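Local coordinates for spindle pole body-associated protein VIK1 (Candida glabrata, PDB 4GKP) that is a noncatalytic partner of the kinesin Kar3 and probably binds microtubules through the kinesin-like motor homology domain that this chain contains, at residues F83-V88 with F203-I208; T115-M120 with L185-F190. One frame throughout, in Å; residues are numbered along the deposited sequence.

In the fold
Five strands of the central sheet of this motor homology domain run side by side in the order 246-250, 83-88, 201-208, 183-192 and 112-121. Coming from the N terminus, the chain lays down strand 83-88, passes through helix 96-107 and enters strand 112-121. Interaction 2 then closes the first loop, where L185-F190 returns antiparallel to T115-M120. After the connection 193-200, strand 201-208 comes back beside 83-88 and closes the wider loop of interaction 1. Interaction 2 is therefore nested inside interaction 1. Strands 183-192 and 201-208 are sheet neighbours, joining the parallel middle of the sheet to its antiparallel side.

Interaction 1. Residues F83-V88 with F203-I208; sequences FNLFSV and FYFIEI
The carbonyl oxygen of I206 accepts the shortest hydrogen bond of this contact, 2.7 Å from S87 N. The bond is nearly straight, with an N-H...O angle of 171°. F86 CA adds a CA-H...O contact to the same oxygen, with CA and I206 O 3.3 Å apart. The two strands are parallel neighbours in the central sheet of the kinesin motor-like fold. Five backbone bonds join them: F83 O, L85 O and S87 O accept from Y204, I206 and I208, while Y204 O and I206 O accept from L85 and S87.

On the face with F83, L85 and S87, the rings of F203 and F205 pack against strand 83-88. F83 CG sits between the backbone N and the carbonyl carbon (chi1 68°), and the ring swings over to F203. F203 CD1 lies over one face of the F83 ring, toward its rim, in a tight approach 3.2 Å from F83 CE2. The pair is oblique, with planes at 37°. The side chain of L85 lies alongside F205, and L85 CD2 meets F205 CE1 at 3.8 Å. S87 CB also leans on F205, while S87 OG bonds Y209 OH. Helix 68-78 packs on F83 and L85.

The other face carries N84, F86 and V88. N84 turns its amide away from 203-208, and ND2 bonds T242 and S244. Helix 230-241 packs on N84, F86 and I206. The ring of F86 is held from two directions by isoleucines. I206 CD1 stands over one face, 4.0 Å from the F86 centroid. I208 CD1 meets the edge in the ring plane, 3.7 Å from F86 CD2. Between these two methyls, I206 CG2 touches both F86 CD2 and CE2, each at 3.5 Å.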
loop_
_atom_site.group_PDB
_atom_site.type_symbol
_atom_site.label_atom_id
_atom_site.label_comp_id
_atom_site.label_asym_id
_atom_site.label_seq_id
_atom_site.Cartn_x
_atom_site.Cartn_y
_atom_site.Cartn_z
ATOM N N PHE A 83 -7.804 5.052 6.323
ATOM C CA PHE A 83 -6.929 5.243 5.168
ATOM C C PHE A 83 -6.228 3.986 4.729
ATOM O O PHE A 83 -6.315 2.940 5.383
ATOM C CB PHE A 83 -5.927 6.416 5.373
ATOM C CG PHE A 83 -4.877 6.164 6.414
ATOM C CD1 PHE A 83 -5.221 5.960 7.749
ATOM C CD2 PHE A 83 -3.531 6.169 6.068
ATOM C CE1 PHE A 83 -4.242 5.740 8.710
ATOM C CE2 PHE A 83 -2.545 5.956 7.024
ATOM C CZ PHE A 83 -2.899 5.741 8.350
ATOM N N ASN A 84 -5.550 4.105 3.594
ATOM C CA ASN A 84 -4.882 2.966 2.994
ATOM C C ASN A 84 -3.581 3.345 2.281
ATOM O O ASN A 84 -3.332 4.525 2.001
ATOM C CB ASN A 84 -5.839 2.244 2.045
ATOM C CG ASN A 84 -6.092 3.016 0.766
ATOM O OD1 ASN A 84 -5.170 3.269 -0.004
ATOM N ND2 ASN A 84 -7.345 3.389 0.527
ATOM N N LEU A 85 -2.768 2.330 2.003
ATOM C CA LEU A 85 -1.641 2.465 1.097
ATOM C C LEU A 85 -1.652 1.221 0.234
ATOM O O LEU A 85 -1.741 0.118 0.765
ATOM C CB LEU A 85 -0.299 2.576 1.850
ATOM C CG LEU A 85 0.987 2.551 1.007
ATOM C CD1 LEU A 85 1.115 3.764 0.082
ATOM C CD2 LEU A 85 2.234 2.412 1.883
ATOM N N PHE A 86 -1.577 1.406 -1.089
ATOM C CA PHE A 86 -1.420 0.282 -2.014
ATOM C C PHE A 86 0.007 0.186 -2.496
ATOM O O PHE A 86 0.583 1.186 -2.903
ATOM C CB PHE A 86 -2.271 0.474 -3.250
ATOM C CG PHE A 86 -3.717 0.176 -3.053
ATOM C CD1 PHE A 86 -4.555 1.113 -2.451
ATOM C CD2 PHE A 86 -4.253 -1.030 -3.517
ATOM C CE1 PHE A 86 -5.901 0.842 -2.288
ATOM C CE2 PHE A 86 -5.598 -1.311 -3.354
ATOM C CZ PHE A 86 -6.424 -0.368 -2.741
ATOM N N SER A 87 0.569 -1.015 -2.456
ATOM C CA SER A 87 1.884 -1.255 -3.028
ATOM C C SER A 87 1.704 -2.166 -4.234
ATOM O O SER A 87 1.263 -3.322 -4.089
ATOM C CB SER A 87 2.824 -1.891 -2.007
ATOM O OG SER A 87 4.018 -2.333 -2.641
ATOM N N VAL A 88 2.019 -1.621 -5.413
ATOM C CA VAL A 88 1.813 -2.287 -6.707
ATOM C C VAL A 88 3.160 -2.501 -7.408
ATOM O O VAL A 88 3.919 -1.556 -7.604
ATOM C CB VAL A 88 0.863 -1.473 -7.618
ATOM C CG1 VAL A 88 0.639 -2.179 -8.963
ATOM C CG2 VAL A 88 -0.456 -1.171 -6.908
ATOM N N PHE A 203 -6.311 1.372 9.063
ATOM C CA PHE A 203 -5.341 1.562 8.008
ATOM C C PHE A 203 -5.226 0.250 7.258
ATOM O O PHE A 203 -5.023 -0.793 7.882
ATOM C CB PHE A 203 -3.978 1.999 8.567
ATOM C CG PHE A 203 -2.840 1.940 7.555
ATOM C CD1 PHE A 203 -2.828 2.775 6.434
ATOM C CD2 PHE A 203 -1.762 1.073 7.742
ATOM C CE1 PHE A 203 -1.784 2.733 5.515
ATOM C CE2 PHE A 203 -0.712 1.024 6.817
ATOM C CZ PHE A 203 -0.728 1.855 5.699
ATOM N N TYR A 204 -5.369 0.304 5.932
ATOM C CA TYR A 204 -5.226 -0.889 5.074
ATOM C C TYR A 204 -3.973 -0.792 4.228
ATOM O O TYR A 204 -3.760 0.208 3.519
ATOM C CB TYR A 204 -6.437 -1.077 4.147
ATOM C CG TYR A 204 -7.735 -1.146 4.883
ATOM C CD1 TYR A 204 -8.203 -2.356 5.388
ATOM C CD2 TYR A 204 -8.490 0.010 5.117
ATOM C CE1 TYR A 204 -9.401 -2.424 6.089
ATOM C CE2 TYR A 204 -9.686 -0.044 5.819
ATOM C CZ TYR A 204 -10.134 -1.267 6.295
ATOM O OH TYR A 204 -11.308 -1.334 6.984
ATOM N N PHE A 205 -3.150 -1.826 4.322
ATOM C CA PHE A 205 -1.982 -1.951 3.471
ATOM C C PHE A 205 -2.196 -3.086 2.486
ATOM O O PHE A 205 -2.279 -4.255 2.862
ATOM C CB PHE A 205 -0.706 -2.193 4.278
ATOM C CG PHE A 205 0.521 -2.329 3.428
ATOM C CD1 PHE A 205 0.931 -1.282 2.589
ATOM C CD2 PHE A 205 1.274 -3.504 3.447
ATOM C CE1 PHE A 205 2.064 -1.409 1.786
ATOM C CE2 PHE A 205 2.419 -3.625 2.664
ATOM C CZ PHE A 205 2.817 -2.577 1.839
ATOM N N ILE A 206 -2.270 -2.726 1.215
ATOM C CA ILE A 206 -2.684 -3.662 0.200
ATOM C C ILE A 206 -1.562 -3.910 -0.766
ATOM O O ILE A 206 -1.018 -2.973 -1.367
ATOM C CB ILE A 206 -3.972 -3.177 -0.487
ATOM C CG1 ILE A 206 -5.125 -3.229 0.532
ATOM C CG2 ILE A 206 -4.290 -4.054 -1.690
ATOM C CD1 ILE A 206 -6.057 -2.044 0.464
ATOM N N GLU A 207 -1.192 -5.183 -0.850
ATOM C CA GLU A 207 -0.095 -5.658 -1.667
ATOM C C GLU A 207 -0.655 -6.317 -2.929
ATOM O O GLU A 207 -1.393 -7.304 -2.861
ATOM C CB GLU A 207 0.742 -6.676 -0.893
ATOM C CG GLU A 207 1.586 -6.128 0.250
ATOM C CD GLU A 207 2.122 -7.244 1.144
ATOM O OE1 GLU A 207 1.310 -7.987 1.747
ATOM O OE2 GLU A 207 3.360 -7.399 1.251
ATOM N N ILE A 208 -0.300 -5.761 -4.077
ATOM C CA ILE A 208 -0.725 -6.298 -5.364
ATOM C C ILE A 208 0.513 -6.548 -6.221
ATOM O O ILE A 208 1.062 -5.616 -6.821
ATOM C CB ILE A 208 -1.700 -5.335 -6.059
ATOM C CG1 ILE A 208 -2.951 -5.179 -5.194
ATOM C CG2 ILE A 208 -2.049 -5.840 -7.453
ATOM C CD1 ILE A 208 -3.848 -4.049 -5.601
#

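Interaction 2. Residues T115-M120 with L185-F190; sequences TLQYVM and LSKFQF
F188 lies beside L116 across an antiparallel strand pair in the sheet of the kinesin motor-like fold. Its CB rests 3.6 Å from T115 O, the oxygen that also accepts the F188 CA-H. With CG anti to the carbonyl carbon (chi1 -62°), the ring keeps one edge near the neighbouring strand, leaving F188 CD2 4.0 Å from T115 O. Further out, the ring takes L116 CD1 over the centre of one face in a CH-pi contact, 3.8 Å from the centroid. CE2 and CZ both touch this methyl. F104 meets the same ring edge-to-face, and L100 and L101 of helix 96-107 pack on F188.

Farther along the sheet face that holds L116 and F188, S186 OG comes obliquely to the Y118 ring, 3.0 Å from CD1. The Y118 hydroxyl reaches past S186 to E207 OE1 and the backbone N of Y174.

The backbones are paired in both directions at T115-Q189, Q117-K187 and V119-L185. Q189 N approaches T115 O from above its carbonyl plane, 37° out of it, and makes a weak second bond to T115 OG1.

On the face with T115 and Q117, a water donates to K187 O at 2.7 Å and also bonds T115 OG1. K187 O takes the Q117 N-H as well, so two donors grip it. The extended chain of K187 carries NZ away from 115-120 to I152 O and T151 OG1. Q117 turns NE2 to S156 O and L154 O. Its OE1 accepts a weak bond from the same water, at 3.5 Å.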
loop_
_atom_site.group_PDB
_atom_site.type_symbol
_atom_site.label_atom_id
_atom_site.label_comp_id
_atom_site.label_asym_id
_atom_site.label_seq_id
_atom_site.Cartn_x
_atom_site.Cartn_y
_atom_site.Cartn_z
ATOM N N THR A 115 -3.393 -2.982 16.384
ATOM C CA THR A 115 -3.599 -4.387 16.062
ATOM C C THR A 115 -3.305 -4.644 14.589
ATOM O O THR A 115 -3.353 -3.727 13.762
ATOM C CB THR A 115 -5.055 -4.854 16.319
ATOM O OG1 THR A 115 -5.940 -4.220 15.390
ATOM C CG2 THR A 115 -5.499 -4.516 17.708
ATOM N N LEU A 116 -3.006 -5.895 14.261
ATOM C CA LEU A 116 -2.828 -6.282 12.877
ATOM C C LEU A 116 -3.616 -7.554 12.570
ATOM O O LEU A 116 -3.690 -8.461 13.381
ATOM C CB LEU A 116 -1.342 -6.462 12.565
ATOM C CG LEU A 116 -0.932 -7.078 11.218
ATOM C CD1 LEU A 116 -1.361 -6.174 10.064
ATOM C CD2 LEU A 116 0.570 -7.378 11.164
ATOM N N GLN A 117 -4.246 -7.578 11.407
ATOM C CA GLN A 117 -4.735 -8.806 10.803
ATOM C C GLN A 117 -4.241 -8.818 9.370
ATOM O O GLN A 117 -4.249 -7.790 8.701
ATOM C CB GLN A 117 -6.246 -8.841 10.812
ATOM C CG GLN A 117 -6.846 -9.019 12.191
ATOM C CD GLN A 117 -8.342 -8.789 12.171
ATOM O OE1 GLN A 117 -8.810 -7.683 11.851
ATOM N NE2 GLN A 117 -9.106 -9.844 12.458
ATOM N N TYR A 118 -3.837 -9.982 8.892
ATOM C CA TYR A 118 -3.147 -10.077 7.616
ATOM C C TYR A 118 -3.656 -11.268 6.808
ATOM O O TYR A 118 -3.450 -12.418 7.189
ATOM C CB TYR A 118 -1.643 -10.225 7.887
ATOM C CG TYR A 118 -0.724 -10.138 6.684
ATOM C CD1 TYR A 118 -1.116 -9.501 5.506
ATOM C CD2 TYR A 118 0.566 -10.646 6.755
ATOM C CE1 TYR A 118 -0.263 -9.397 4.433
ATOM C CE2 TYR A 118 1.429 -10.557 5.686
ATOM C CZ TYR A 118 1.010 -9.933 4.530
ATOM O OH TYR A 118 1.885 -9.845 3.478
ATOM N N VAL A 119 -4.295 -11.004 5.677
ATOM C CA VAL A 119 -4.771 -12.100 4.849
ATOM C C VAL A 119 -4.362 -12.001 3.373
ATOM O O VAL A 119 -4.229 -10.911 2.827
ATOM C CB VAL A 119 -6.310 -12.228 4.920
ATOM C CG1 VAL A 119 -6.772 -12.637 6.319
ATOM C CG2 VAL A 119 -6.995 -10.944 4.465
ATOM N N MET A 120 -4.187 -13.153 2.731
ATOM C CA MET A 120 -4.222 -13.224 1.276
ATOM C C MET A 120 -5.672 -13.386 0.798
ATOM O O MET A 120 -6.376 -14.287 1.228
ATOM C CB MET A 120 -3.356 -14.378 0.767
ATOM C CG MET A 120 -3.008 -14.246 -0.713
ATOM S SD MET A 120 -3.183 -15.754 -1.686
ATOM C CE MET A 120 -4.894 -16.215 -1.367
ATOM N N LEU A 185 -3.679 -8.280 2.020
ATOM C CA LEU A 185 -4.531 -7.318 2.700
ATOM C C LEU A 185 -4.192 -7.349 4.185
ATOM O O LEU A 185 -4.411 -8.367 4.861
ATOM C CB LEU A 185 -6.016 -7.634 2.467
ATOM C CG LEU A 185 -7.107 -6.747 3.124
ATOM C CD1 LEU A 185 -7.072 -5.300 2.679
ATOM C CD2 LEU A 185 -8.495 -7.282 2.831
ATOM N N SER A 186 -3.603 -6.251 4.659
ATOM C CA SER A 186 -3.306 -6.053 6.076
ATOM C C SER A 186 -4.266 -5.006 6.614
ATOM O O SER A 186 -4.464 -3.959 5.993
ATOM C CB SER A 186 -1.883 -5.525 6.268
ATOM O OG SER A 186 -0.916 -6.525 6.046
ATOM N N LYS A 187 -4.873 -5.280 7.759
ATOM C CA LYS A 187 -5.707 -4.283 8.408
ATOM C C LYS A 187 -5.129 -3.941 9.772
ATOM O O LYS A 187 -4.992 -4.821 10.626
ATOM C CB LYS A 187 -7.142 -4.766 8.569
ATOM C CG LYS A 187 -8.012 -3.736 9.275
ATOM C CD LYS A 187 -9.364 -4.295 9.658
ATOM C CE LYS A 187 -10.155 -3.267 10.454
ATOM N NZ LYS A 187 -11.562 -3.730 10.626
ATOM N N PHE A 188 -4.772 -2.674 9.953
ATOM C CA PHE A 188 -4.266 -2.221 11.232
ATOM C C PHE A 188 -5.378 -1.405 11.883
ATOM O O PHE A 188 -6.002 -0.572 11.239
ATOM C CB PHE A 188 -3.033 -1.307 11.079
ATOM C CG PHE A 188 -1.825 -1.950 10.432
ATOM C CD1 PHE A 188 -1.764 -2.135 9.042
ATOM C CD2 PHE A 188 -0.709 -2.276 11.191
ATOM C CE1 PHE A 188 -0.625 -2.681 8.437
ATOM C CE2 PHE A 188 0.437 -2.831 10.594
ATOM C CZ PHE A 188 0.486 -3.018 9.218
ATOM N N GLN A 189 -5.613 -1.625 13.163
ATOM C CA GLN A 189 -6.481 -0.736 13.909
ATOM C C GLN A 189 -5.633 0.077 14.872
ATOM O O GLN A 189 -4.823 -0.485 15.627
ATOM C CB GLN A 189 -7.524 -1.530 14.703
ATOM C CG GLN A 189 -8.624 -2.173 13.867
ATOM C CD GLN A 189 -9.539 -3.031 14.721
ATOM O OE1 GLN A 189 -9.089 -3.961 15.431
ATOM N NE2 GLN A 189 -10.808 -2.717 14.695
ATOM N N PHE A 190 -5.827 1.390 14.847
ATOM C CA PHE A 190 -5.162 2.315 15.779
ATOM C C PHE A 190 -6.170 2.771 16.815
ATOM O O PHE A 190 -7.183 3.396 16.456
ATOM C CB PHE A 190 -4.638 3.541 15.028
ATOM C CG PHE A 190 -3.354 3.297 14.268
ATOM C CD1 PHE A 190 -3.361 2.626 13.046
ATOM C CD2 PHE A 190 -2.130 3.771 14.764
ATOM C CE1 PHE A 190 -2.174 2.427 12.347
ATOM C CE2 PHE A 190 -0.951 3.562 14.070
ATOM C CZ PHE A 190 -0.970 2.875 12.880
HETATM O O HOH W 1 -6.499 -5.256 12.845
#